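Local coordinates for protein cytochrome P450 reductase (Amycolatopsis methanolica 239, PDB 5OGX) that transfers electrons from NADH through FAD and a [2Fe-2S] cluster to a cytochrome P450 that O-demethylates lignin-derived aromatic compounds such as guaiacol, at residues P99-T104 against E126-E131; A105-V110 against D180-G185; A111-D116 against D249-G254; G243-A248 against S273-P278. All coordinates share one frame; numbering follows the deposited sequence.

Contact 1: P99-T104 against E126-E131; sequences PLRDLT and EPLAFE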
loop_
_atom_site.group_PDB
_atom_site.type_symbol
_atom_site.label_atom_id
_atom_site.label_comp_id
_atom_site.label_asym_id
_atom_site.label_seq_id
_atom_site.Cartn_x
_atom_site.Cartn_y
_atom_site.Cartn_z
ATOM N N PRO A 99 1.186 15.336 4.698
ATOM C CA PRO A 99 2.641 15.452 4.563
ATOM C C PRO A 99 3.355 14.176 4.986
ATOM O O PRO A 99 3.034 13.563 6.006
ATOM C CB PRO A 99 2.992 16.612 5.500
ATOM C CG PRO A 99 1.903 16.551 6.562
ATOM C CD PRO A 99 0.652 16.121 5.822
ATOM N N LEU A 100 4.338 13.789 4.188
ATOM C CA LEU A 100 5.266 12.740 4.588
ATOM C C LEU A 100 6.128 13.253 5.731
ATOM O O LEU A 100 6.702 14.340 5.632
ATOM C CB LEU A 100 6.145 12.347 3.401
ATOM C CG LEU A 100 7.283 11.352 3.624
ATOM C CD1 LEU A 100 6.701 10.010 4.058
ATOM C CD2 LEU A 100 8.085 11.191 2.333
ATOM N N ARG A 101 6.232 12.492 6.819
ATOM C CA ARG A 101 7.025 13.017 7.927
ATOM C C ARG A 101 7.721 11.901 8.692
ATOM O O ARG A 101 7.387 10.720 8.568
ATOM C CB ARG A 101 6.170 13.870 8.871
ATOM C CG ARG A 101 5.096 13.133 9.651
ATOM C CD ARG A 101 4.337 14.130 10.555
ATOM N NE ARG A 101 3.373 13.458 11.426
ATOM C CZ ARG A 101 3.695 12.811 12.541
ATOM N NH1 ARG A 101 4.963 12.753 12.935
ATOM N NH2 ARG A 101 2.752 12.219 13.268
ATOM N N ASP A 102 8.727 12.301 9.472
ATOM C CA ASP A 102 9.458 11.359 10.313
ATOM C C ASP A 102 8.674 11.085 11.587
ATOM O O ASP A 102 8.192 12.015 12.241
ATOM C CB ASP A 102 10.836 11.911 10.651
ATOM C CG ASP A 102 11.612 12.306 9.418
ATOM O OD1 ASP A 102 11.975 11.399 8.643
ATOM O OD2 ASP A 102 11.840 13.517 9.219
ATOM N N LEU A 103 8.548 9.812 11.940
ATOM C CA LEU A 103 7.713 9.406 13.061
ATOM C C LEU A 103 8.568 9.123 14.284
ATOM O O LEU A 103 9.693 8.629 14.174
ATOM C CB LEU A 103 6.898 8.156 12.725
ATOM C CG LEU A 103 6.137 8.211 11.401
ATOM C CD1 LEU A 103 5.359 6.916 11.178
ATOM C CD2 LEU A 103 5.215 9.429 11.383
ATOM N N THR A 104 8.019 9.450 15.454
ATOM C CA THR A 104 8.599 9.048 16.737
ATOM C C THR A 104 7.774 7.853 17.203
ATOM O O THR A 104 6.765 8.003 17.892
ATOM C CB THR A 104 8.578 10.198 17.741
ATOM O OG1 THR A 104 9.315 11.312 17.217
ATOM C CG2 THR A 104 9.207 9.768 19.052
ATOM N N GLU A 126 2.845 11.857 18.185
ATOM C CA GLU A 126 1.877 12.796 17.638
ATOM C C GLU A 126 0.966 12.078 16.655
ATOM O O GLU A 126 1.399 11.135 15.982
ATOM C CB GLU A 126 2.575 13.959 16.919
ATOM C CG GLU A 126 3.800 14.505 17.650
ATOM C CD GLU A 126 3.449 15.184 18.963
ATOM O OE1 GLU A 126 4.356 15.343 19.818
ATOM O OE2 GLU A 126 2.268 15.565 19.139
ATOM N N PRO A 127 -0.284 12.519 16.521
ATOM C CA PRO A 127 -1.185 11.879 15.552
ATOM C C PRO A 127 -0.626 11.958 14.142
ATOM O O PRO A 127 -0.047 12.972 13.738
ATOM C CB PRO A 127 -2.486 12.683 15.673
ATOM C CG PRO A 127 -2.404 13.378 16.983
ATOM C CD PRO A 127 -0.955 13.567 17.316
ATOM N N LEU A 128 -0.822 10.883 13.387
ATOM C CA LEU A 128 -0.446 10.835 11.982
ATOM C C LEU A 128 -1.681 11.042 11.117
ATOM O O LEU A 128 -2.687 10.350 11.293
ATOM C CB LEU A 128 0.206 9.498 11.645
ATOM C CG LEU A 128 0.678 9.377 10.197
ATOM C CD1 LEU A 128 1.776 10.419 9.957
ATOM C CD2 LEU A 128 1.185 7.965 9.913
ATOM N N ALA A 129 -1.606 11.998 10.194
ATOM C CA ALA A 129 -2.649 12.182 9.190
ATOM C C ALA A 129 -2.366 11.249 8.023
ATOM O O ALA A 129 -1.266 11.284 7.470
ATOM C CB ALA A 129 -2.687 13.631 8.705
ATOM N N PHE A 130 -3.348 10.420 7.656
ATOM C CA PHE A 130 -3.198 9.485 6.541
ATOM C C PHE A 130 -4.580 9.068 6.050
ATOM O O PHE A 130 -5.593 9.291 6.716
ATOM C CB PHE A 130 -2.387 8.234 6.938
ATOM C CG PHE A 130 -3.016 7.437 8.057
ATOM C CD1 PHE A 130 -2.701 7.725 9.377
ATOM C CD2 PHE A 130 -3.917 6.412 7.790
ATOM C CE1 PHE A 130 -3.279 7.015 10.431
ATOM C CE2 PHE A 130 -4.503 5.691 8.847
ATOM C CZ PHE A 130 -4.179 6.003 10.165
ATOM N N GLU A 131 -4.605 8.453 4.867
ATOM C CA GLU A 131 -5.796 7.793 4.340
ATOM C C GLU A 131 -5.666 6.301 4.586
ATOM O O GLU A 131 -4.572 5.751 4.448
ATOM C CB GLU A 131 -5.946 8.025 2.835
ATOM C CG GLU A 131 -6.063 9.491 2.437
ATOM C CD GLU A 131 -7.341 10.111 2.949
ATOM O OE1 GLU A 131 -8.405 9.453 2.876
ATOM O OE2 GLU A 131 -7.280 11.249 3.442
HETATM O O HOH W 1 0.760 13.328 7.571
HETATM O O HOH W 2 0.709 13.848 10.225
#
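Arg-101 reaches from the start of strand 101-114 to the backbone of loop 126-131. Its CG lies between the backbone N and the carbonyl carbon (chi1 67°), and the chain then runs extended to NE. NH2 of Arg-101 donates to Pro-127 O at 2.9 Å. This bond is bent, and NH2 stands above the carbonyl plane. The same NH2 makes a weak bond to Glu-126 O at 3.2 Å, with that oxygen at the guanidinium edge. NE of Arg-101 gives its N-H to a water, which also accepts from Ala-129 N. A second water joins Pro-99 O to Ala-129 O.

Leu-128 and Arg-101 run alongside each other, pointing opposite ways. Leu-128 CD1 lies 3.7 Å from Arg-101 NE and 3.9 Å from Leu-103 CD2. The two leucine side chains lie roughly perpendicular. Leu-103 CD2 also sits off-centre over one guanidinium face. The charged group thus has polar partners at its edge and a methyl over one face.

In the antiparallel FAD-binding barrel, Arg-101 and Leu-103 pair through their backbones with strand 187-194. Leu-103 and Leu-128 both rest on Leu-161 of strand 160-166.

Contact 2: A105-V110 against D180-G185; sequences ATVLEV and DGLAAG. Unlike the reference sequence in segment 180-185: Ala-183 (reference Thr).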
loop_
_atom_site.group_PDB
_atom_site.type_symbol
_atom_site.label_atom_id
_atom_site.label_comp_id
_atom_site.label_asym_id
_atom_site.label_seq_id
_atom_site.Cartn_x
_atom_site.Cartn_y
_atom_site.Cartn_z
ATOM N N ALA A 105 8.187 6.655 16.785
ATOM C CA ALA A 105 7.376 5.448 16.903
ATOM C C ALA A 105 7.983 4.492 17.916
ATOM O O ALA A 105 9.193 4.243 17.882
ATOM C CB ALA A 105 7.248 4.743 15.551
ATOM N N THR A 106 7.139 3.941 18.798
ATOM C CA THR A 106 7.569 3.015 19.841
ATOM C C THR A 106 6.727 1.751 19.774
ATOM O O THR A 106 5.498 1.825 19.668
ATOM C CB THR A 106 7.451 3.652 21.243
ATOM O OG1 THR A 106 8.180 4.886 21.272
ATOM C CG2 THR A 106 8.012 2.716 22.303
ATOM N N VAL A 107 7.379 0.592 19.826
ATOM C CA VAL A 107 6.636 -0.663 19.774
ATOM C C VAL A 107 5.796 -0.782 21.039
ATOM O O VAL A 107 6.324 -0.791 22.158
ATOM C CB VAL A 107 7.575 -1.867 19.621
ATOM C CG1 VAL A 107 6.764 -3.156 19.611
ATOM C CG2 VAL A 107 8.406 -1.748 18.344
ATOM N N LEU A 108 4.478 -0.854 20.864
ATOM C CA LEU A 108 3.574 -1.116 21.977
ATOM C C LEU A 108 3.281 -2.596 22.143
ATOM O O LEU A 108 3.140 -3.068 23.279
ATOM C CB LEU A 108 2.265 -0.352 21.783
ATOM C CG LEU A 108 2.401 1.168 21.745
ATOM C CD1 LEU A 108 1.028 1.818 21.678
ATOM C CD2 LEU A 108 3.203 1.690 22.934
ATOM N N GLU A 109 3.213 -3.345 21.049
ATOM C CA GLU A 109 2.960 -4.776 21.121
ATOM C C GLU A 109 3.485 -5.437 19.859
ATOM O O GLU A 109 3.426 -4.850 18.773
ATOM C CB GLU A 109 1.467 -5.079 21.280
ATOM C CG GLU A 109 1.141 -6.570 21.265
ATOM C CD GLU A 109 -0.280 -6.870 21.697
ATOM O OE1 GLU A 109 -1.203 -6.180 21.221
ATOM O OE2 GLU A 109 -0.470 -7.790 22.522
ATOM N N VAL A 110 4.011 -6.647 20.013
ATOM C CA VAL A 110 4.304 -7.530 18.892
ATOM C C VAL A 110 3.741 -8.896 19.251
ATOM O O VAL A 110 4.058 -9.446 20.317
ATOM C CB VAL A 110 5.808 -7.593 18.563
ATOM C CG1 VAL A 110 6.636 -7.797 19.809
ATOM C CG2 VAL A 110 6.083 -8.688 17.545
ATOM N N ASP A 180 12.543 -11.633 15.116
ATOM C CA ASP A 180 13.684 -12.086 15.915
ATOM C C ASP A 180 14.399 -10.856 16.478
ATOM O O ASP A 180 15.414 -10.393 15.948
ATOM C CB ASP A 180 14.646 -12.941 15.093
ATOM C CG ASP A 180 15.896 -13.288 15.861
ATOM O OD1 ASP A 180 15.801 -13.367 17.103
ATOM O OD2 ASP A 180 16.962 -13.463 15.231
ATOM N N GLY A 181 13.872 -10.330 17.579
ATOM C CA GLY A 181 14.525 -9.196 18.206
ATOM C C GLY A 181 13.617 -8.046 18.590
ATOM O O GLY A 181 13.768 -7.477 19.676
ATOM N N LEU A 182 12.682 -7.687 17.709
ATOM C CA LEU A 182 11.732 -6.624 18.017
ATOM C C LEU A 182 11.024 -6.910 19.333
ATOM O O LEU A 182 10.583 -8.035 19.585
ATOM C CB LEU A 182 10.703 -6.487 16.890
ATOM C CG LEU A 182 9.820 -5.240 16.946
ATOM C CD1 LEU A 182 10.582 -4.036 16.412
ATOM C CD2 LEU A 182 8.523 -5.441 16.153
ATOM N N ALA A 183 10.921 -5.883 20.173
ATOM C CA ALA A 183 10.287 -6.039 21.473
ATOM C C ALA A 183 9.576 -4.747 21.844
ATOM O O ALA A 183 9.972 -3.658 21.414
ATOM C CB ALA A 183 11.307 -6.407 22.557
ATOM N N ALA A 184 8.527 -4.880 22.659
ATOM C CA ALA A 184 7.836 -3.717 23.202
ATOM C C ALA A 184 8.826 -2.751 23.840
ATOM O O ALA A 184 9.737 -3.154 24.569
ATOM C CB ALA A 184 6.791 -4.153 24.231
ATOM N N GLY A 185 8.648 -1.463 23.546
ATOM C CA GLY A 185 9.521 -0.421 24.034
ATOM C C GLY A 185 10.612 -0.008 23.068
ATOM O O GLY A 185 11.211 1.060 23.255
#
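Val-107 and Leu-182 cross obliquely where a strand of the antiparallel FAD-binding barrel meets the loop between helix 174-178 and strand 187-194. With CG1 of Val-107 anti to the backbone N (chi1 178°), CG2 points away from the carbonyl carbon and meets Leu-182 CD1 at 3.7 Å. CB and CG1 of Val-107 lean on the loop backbone, with CB 3.5 Å from Ala-183 O. Its side chain also meets Leu-122 and Val-188 of the strands on either side. Cutting Val-107 back to an alanine would remove both methyls and would probably leave a gap beside Leu-182 CD1 and the Ala-183 carbonyl.

Val-110 comes at Leu-182 from further along the strand. Its CB is 4.2 Å from Leu-182 CD2, and its CG1 lies near Leu-182 O. Leu-182 therefore meets a valine with each of its two methyls. Between these valines the strand has a classic beta bulge, in which Leu-108 and Glu-109 both face Leu-121.

Before Val-107 in the strand, Thr-106 CG2 packs 3.7 Å from Gly-185 O. Ala-184 CA approaches Val-107 O in a CA-H...O contact. That same oxygen accepts a nearly straight hydrogen bond from Gly-185 N, 2.8 Å long with 170° at the hydrogen.

Contact 3: A111-D116 against D249-G254; sequences ADIARD and DLYDLG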
loop_
_atom_site.group_PDB
_atom_site.type_symbol
_atom_site.label_atom_id
_atom_site.label_comp_id
_atom_site.label_asym_id
_atom_site.label_seq_id
_atom_site.Cartn_x
_atom_site.Cartn_y
_atom_site.Cartn_z
ATOM N N ALA A 111 2.860 -9.413 18.408
ATOM C CA ALA A 111 2.080 -10.596 18.742
ATOM C C ALA A 111 2.113 -11.568 17.575
ATOM O O ALA A 111 1.927 -11.167 16.422
ATOM C CB ALA A 111 0.631 -10.224 19.082
ATOM N N ASP A 112 2.352 -12.841 17.876
ATOM C CA ASP A 112 2.256 -13.891 16.869
ATOM C C ASP A 112 0.777 -14.222 16.703
ATOM O O ASP A 112 0.143 -14.717 17.638
ATOM C CB ASP A 112 3.068 -15.115 17.299
ATOM C CG ASP A 112 4.564 -14.906 17.149
ATOM O OD1 ASP A 112 5.050 -14.815 16.004
ATOM O OD2 ASP A 112 5.259 -14.809 18.184
ATOM N N ILE A 113 0.208 -13.923 15.534
ATOM C CA ILE A 113 -1.233 -14.045 15.345
ATOM C C ILE A 113 -1.627 -15.195 14.428
ATOM O O ILE A 113 -2.807 -15.584 14.427
ATOM C CB ILE A 113 -1.854 -12.722 14.840
ATOM C CG1 ILE A 113 -1.293 -12.314 13.469
ATOM C CG2 ILE A 113 -1.642 -11.612 15.862
ATOM C CD1 ILE A 113 -1.952 -11.056 12.918
ATOM N N ALA A 114 -0.697 -15.757 13.666
ATOM C CA ALA A 114 -0.977 -16.856 12.748
ATOM C C ALA A 114 0.363 -17.394 12.265
ATOM O O ALA A 114 1.417 -16.821 12.555
ATOM C CB ALA A 114 -1.858 -16.409 11.574
ATOM N N ARG A 115 0.313 -18.504 11.530
ATOM C CA ARG A 115 1.534 -19.079 10.977
ATOM C C ARG A 115 2.336 -18.017 10.236
ATOM O O ARG A 115 1.826 -17.369 9.315
ATOM C CB ARG A 115 1.212 -20.235 10.033
ATOM C CG ARG A 115 2.456 -20.829 9.378
ATOM C CD ARG A 115 2.146 -22.168 8.728
ATOM N NE ARG A 115 1.156 -22.040 7.660
ATOM C CZ ARG A 115 0.636 -23.073 7.003
ATOM N NH1 ARG A 115 -0.256 -22.876 6.043
ATOM N NH2 ARG A 115 1.013 -24.304 7.310
ATOM N N ASP A 116 3.584 -17.825 10.672
ATOM C CA ASP A 116 4.513 -16.871 10.061
ATOM C C ASP A 116 3.944 -15.456 9.987
ATOM O O ASP A 116 4.307 -14.692 9.094
ATOM C CB ASP A 116 4.933 -17.320 8.658
ATOM C CG ASP A 116 5.858 -18.517 8.680
ATOM O OD1 ASP A 116 6.545 -18.724 9.700
ATOM O OD2 ASP A 116 5.894 -19.247 7.669
ATOM N N ASP A 249 -2.814 -20.031 8.425
ATOM C CA ASP A 249 -2.444 -18.678 8.025
ATOM C C ASP A 249 -3.520 -17.639 8.322
ATOM O O ASP A 249 -3.270 -16.441 8.144
ATOM C CB ASP A 249 -2.141 -18.641 6.525
ATOM C CG ASP A 249 -1.027 -19.589 6.125
ATOM O OD1 ASP A 249 0.051 -19.535 6.746
ATOM O OD2 ASP A 249 -1.229 -20.373 5.173
ATOM N N LEU A 250 -4.712 -18.057 8.735
ATOM C CA LEU A 250 -5.812 -17.117 8.888
ATOM C C LEU A 250 -5.717 -16.414 10.231
ATOM O O LEU A 250 -5.180 -16.962 11.205
ATOM C CB LEU A 250 -7.164 -17.831 8.758
ATOM C CG LEU A 250 -7.439 -18.561 7.439
ATOM C CD1 LEU A 250 -8.643 -19.479 7.571
ATOM C CD2 LEU A 250 -7.643 -17.523 6.318
ATOM N N TYR A 251 -6.229 -15.187 10.283
ATOM C CA TYR A 251 -6.200 -14.437 11.529
ATOM C C TYR A 251 -7.348 -13.440 11.576
ATOM O O TYR A 251 -7.996 -13.150 10.566
ATOM C CB TYR A 251 -4.849 -13.720 11.739
ATOM C CG TYR A 251 -4.452 -12.717 10.678
ATOM C CD1 TYR A 251 -3.712 -13.115 9.565
ATOM C CD2 TYR A 251 -4.777 -11.365 10.803
ATOM C CE1 TYR A 251 -3.326 -12.210 8.598
ATOM C CE2 TYR A 251 -4.387 -10.441 9.829
ATOM C CZ TYR A 251 -3.664 -10.878 8.729
ATOM O OH TYR A 251 -3.266 -9.978 7.769
ATOM N N ASP A 252 -7.615 -12.956 12.792
ATOM C CA ASP A 252 -8.639 -11.946 13.057
ATOM C C ASP A 252 -10.026 -12.381 12.582
ATOM O O ASP A 252 -10.856 -11.549 12.214
ATOM C CB ASP A 252 -8.255 -10.600 12.435
ATOM C CG ASP A 252 -7.260 -9.848 13.284
ATOM O OD1 ASP A 252 -6.989 -10.321 14.411
ATOM O OD2 ASP A 252 -6.745 -8.806 12.821
ATOM N N LEU A 253 -10.303 -13.687 12.599
ATOM C CA LEU A 253 -11.614 -14.141 12.150
ATOM C C LEU A 253 -12.724 -13.526 12.995
ATOM O O LEU A 253 -13.772 -13.135 12.464
ATOM C CB LEU A 253 -11.679 -15.669 12.175
ATOM C CG LEU A 253 -10.630 -16.322 11.265
ATOM C CD1 LEU A 253 -10.681 -17.840 11.351
ATOM C CD2 LEU A 253 -10.812 -15.856 9.813
ATOM N N GLY A 254 -12.490 -13.374 14.301
ATOM C CA GLY A 254 -13.507 -12.771 15.155
ATOM C C GLY A 254 -13.786 -11.324 14.793
ATOM O O GLY A 254 -14.938 -10.874 14.836
HETATM O O HOH W 3 -4.819 -17.249 13.838
#
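Arg-115 grips the carboxylate of Asp-249 side-on, with NE and NH1. The arginine side chain runs along this partner from its base. Its CB lies 3.6 Å from Asp-249 OD1, and CG and CD stay close to the same oxygen. The chain bends at chi3 (62°), which turns the guanidinium edge to the acid. NE then donates to Asp-249 OD1 at 2.9 Å, and NH1 donates to Asp-249 OD2 at 2.8 Å. Both bonds are nearly straight and lie in the guanidinium plane, but they meet the carboxylate from above its own plane. The two planes are 43° apart. Asp-249 OD2 also accepts from Gly-246 N. NH1 of Arg-115 also forms a salt bridge with Glu-275. A leucine in place of Arg-115 would probably leave the buried Asp-249 carboxylate without its paired positive charge and take a salt-bridge partner from Glu-275.

This contact joins the FAD-binding domain to the NAD-binding domain. Strand 101-114 ends here in a classic beta bulge, with Ile-113 and Ala-114 both facing Thr-117. Ile-113 CD1 makes a CH-pi contact over one face of the Tyr-251 ring, 3.9 Å from its centroid. Ala-114 CB touches Leu-250 O at 3.4 Å and packs on Tyr-251 CB. A water donates to both Ile-113 O and Leu-250 O. Tyr-251 OH is hydrogen-bonded to ND1 of His-164, an FAD-binding residue.

Contact 4: G243-A248 against S273-P278; sequences GVRGAA and SDEPDP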
loop_
_atom_site.group_PDB
_atom_site.type_symbol
_atom_site.label_atom_id
_atom_site.label_comp_id
_atom_site.label_asym_id
_atom_site.label_seq_id
_atom_site.Cartn_x
_atom_site.Cartn_y
_atom_site.Cartn_z
ATOM N N GLY A 243 -6.621 -14.712 0.627
ATOM C CA GLY A 243 -6.015 -15.880 0.006
ATOM C C GLY A 243 -4.773 -16.313 0.757
ATOM O O GLY A 243 -3.802 -15.556 0.847
ATOM N N VAL A 244 -4.790 -17.528 1.312
ATOM C CA VAL A 244 -3.679 -18.051 2.097
ATOM C C VAL A 244 -3.447 -19.506 1.707
ATOM O O VAL A 244 -4.233 -20.120 0.984
ATOM C CB VAL A 244 -3.938 -17.959 3.615
ATOM C CG1 VAL A 244 -4.060 -16.506 4.074
ATOM C CG2 VAL A 244 -5.190 -18.727 3.967
ATOM N N ARG A 245 -2.343 -20.059 2.203
ATOM C CA ARG A 245 -2.028 -21.450 1.907
ATOM C C ARG A 245 -2.944 -22.406 2.666
ATOM O O ARG A 245 -3.394 -23.416 2.110
ATOM C CB ARG A 245 -0.564 -21.729 2.239
ATOM C CG ARG A 245 0.398 -21.280 1.152
ATOM C CD ARG A 245 1.844 -21.569 1.538
ATOM N NE ARG A 245 2.194 -20.958 2.819
ATOM C CZ ARG A 245 2.541 -21.640 3.907
ATOM N NH1 ARG A 245 2.590 -22.967 3.882
ATOM N NH2 ARG A 245 2.840 -20.993 5.025
ATOM N N GLY A 246 -3.205 -22.126 3.943
ATOM C CA GLY A 246 -3.983 -23.039 4.765
ATOM C C GLY A 246 -4.617 -22.303 5.922
ATOM O O GLY A 246 -4.352 -21.120 6.153
ATOM N N ALA A 247 -5.448 -23.036 6.679
ATOM C CA ALA A 247 -6.173 -22.410 7.779
ATOM C C ALA A 247 -5.227 -21.841 8.825
ATOM O O ALA A 247 -5.562 -20.855 9.497
ATOM C CB ALA A 247 -7.136 -23.410 8.419
ATOM N N ALA A 248 -4.031 -22.421 8.956
ATOM C CA ALA A 248 -3.073 -21.935 9.939
ATOM C C ALA A 248 -2.625 -20.509 9.658
ATOM O O ALA A 248 -2.102 -19.842 10.563
ATOM C CB ALA A 248 -1.859 -22.867 9.986
ATOM N N SER A 273 -5.228 -22.322 -0.686
ATOM C CA SER A 273 -4.671 -22.829 -1.932
ATOM C C SER A 273 -3.958 -24.169 -1.792
ATOM O O SER A 273 -3.963 -24.961 -2.742
ATOM C CB SER A 273 -3.699 -21.798 -2.517
ATOM O OG SER A 273 -2.651 -21.532 -1.598
ATOM N N ASP A 274 -3.346 -24.449 -0.645
ATOM C CA ASP A 274 -2.471 -25.608 -0.480
ATOM C C ASP A 274 -3.007 -26.653 0.484
ATOM O O ASP A 274 -2.901 -27.853 0.207
ATOM C CB ASP A 274 -1.086 -25.164 0.011
ATOM C CG ASP A 274 -0.357 -24.268 -0.982
ATOM O OD1 ASP A 274 -0.929 -23.934 -2.041
ATOM O OD2 ASP A 274 0.801 -23.893 -0.695
ATOM N N GLU A 275 -3.560 -26.240 1.621
ATOM C CA GLU A 275 -3.942 -27.165 2.689
ATOM C C GLU A 275 -5.452 -27.139 2.870
ATOM O O GLU A 275 -5.977 -26.283 3.603
ATOM C CB GLU A 275 -3.238 -26.801 3.996
ATOM C CG GLU A 275 -1.736 -27.060 3.989
ATOM C CD GLU A 275 -0.967 -26.102 4.879
ATOM O OE1 GLU A 275 -1.576 -25.516 5.798
ATOM O OE2 GLU A 275 0.253 -25.939 4.662
ATOM N N PRO A 276 -6.190 -28.058 2.251
ATOM C CA PRO A 276 -7.654 -27.978 2.294
ATOM C C PRO A 276 -8.199 -28.125 3.707
ATOM O O PRO A 276 -7.596 -28.760 4.576
ATOM C CB PRO A 276 -8.097 -29.144 1.403
ATOM C CG PRO A 276 -6.957 -30.117 1.476
ATOM C CD PRO A 276 -5.719 -29.268 1.553
ATOM N N ASP A 277 -9.363 -27.516 3.926
ATOM C CA ASP A 277 -10.071 -27.526 5.182
ATOM C C ASP A 277 -11.549 -27.517 4.813
ATOM O O ASP A 277 -11.975 -26.647 4.034
ATOM C CB ASP A 277 -9.721 -26.317 6.053
ATOM C CG ASP A 277 -10.317 -26.393 7.448
ATOM O OD1 ASP A 277 -11.538 -26.620 7.580
ATOM O OD2 ASP A 277 -9.555 -26.201 8.421
ATOM N N PRO A 278 -12.346 -28.446 5.343
ATOM C CA PRO A 278 -13.769 -28.487 4.966
ATOM C C PRO A 278 -14.521 -27.222 5.307
ATOM O O PRO A 278 -15.553 -26.948 4.688
ATOM C CB PRO A 278 -14.314 -29.684 5.765
ATOM C CG PRO A 278 -13.119 -30.480 6.138
ATOM C CD PRO A 278 -11.993 -29.512 6.292
HETATM O O HOH W 4 -5.764 -25.815 6.238
HETATM O O HOH W 5 -3.303 -25.037 7.701
#
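Arg-245 meets Asp-274 and Glu-275 where the chain leaves two neighbouring parallel strands, 238-244 and 266-272, of the NAD-binding domain. Backbone bonds form the base of the contact. Ser-273 N donates to Val-244 O at 2.9 Å. Arg-245 O accepts two bonds, each 2.9 Å, from Asp-274 N and Glu-275 N. The first comes in on a lone pair, while the second is tilted from the carbonyl plane.

Waters extend these links. One accepts from Ala-247 N and donates to Glu-275 O. Another accepts from Ala-248 N and donates to Glu-275 OE1 at 2.6 Å.

Among the side chains, Asp-274 has CG anti to the carbonyl carbon (chi1 -63°), which brings its OD2 to 3.2 Å from the aliphatic CG of Arg-245. Its OD1 accepts from Ser-273 OG. Arg-245 and Glu-275 run side by side, with their flat ends at 90°. Their salt bridge is long, 3.9 Å from NH1 to OE2. Glu-275 OE1 has a stronger partner in Arg-115 of the FAD-binding domain. That oxygen also lies 3.6 Å from Gly-246 CA, and a CB on Gly-246 would run into it.

Glu-275 thus takes its main salt bridge from Arg-115 and a weaker, long one from Arg-245. Two positive groups so near would probably favour its ionised form.

Contacts 1, 2 and 3 follow one another along strand 101-114 of the antiparallel FAD-binding sheet. The centres of contacts 1 and 2 are about 19 Å apart, and those of contacts 2 and 3 about 18 Å. Along the chain these three cross, because all three first segments come before any of their partners. Contact 4 lies at the ends of strands 238-244 and 266-272 of the parallel NAD-domain sheet. It crosses contact 3 but follows contacts 1 and 2 in series. Its centre is about 13 Å from that of contact 3, and the two touch: Arg-115 N is 2.9 Å from Ala-248 O. The centres of contacts 1 and 4 are about 36 Å apart. One long barrel strand thus reaches the junction of the FAD and NAD domains.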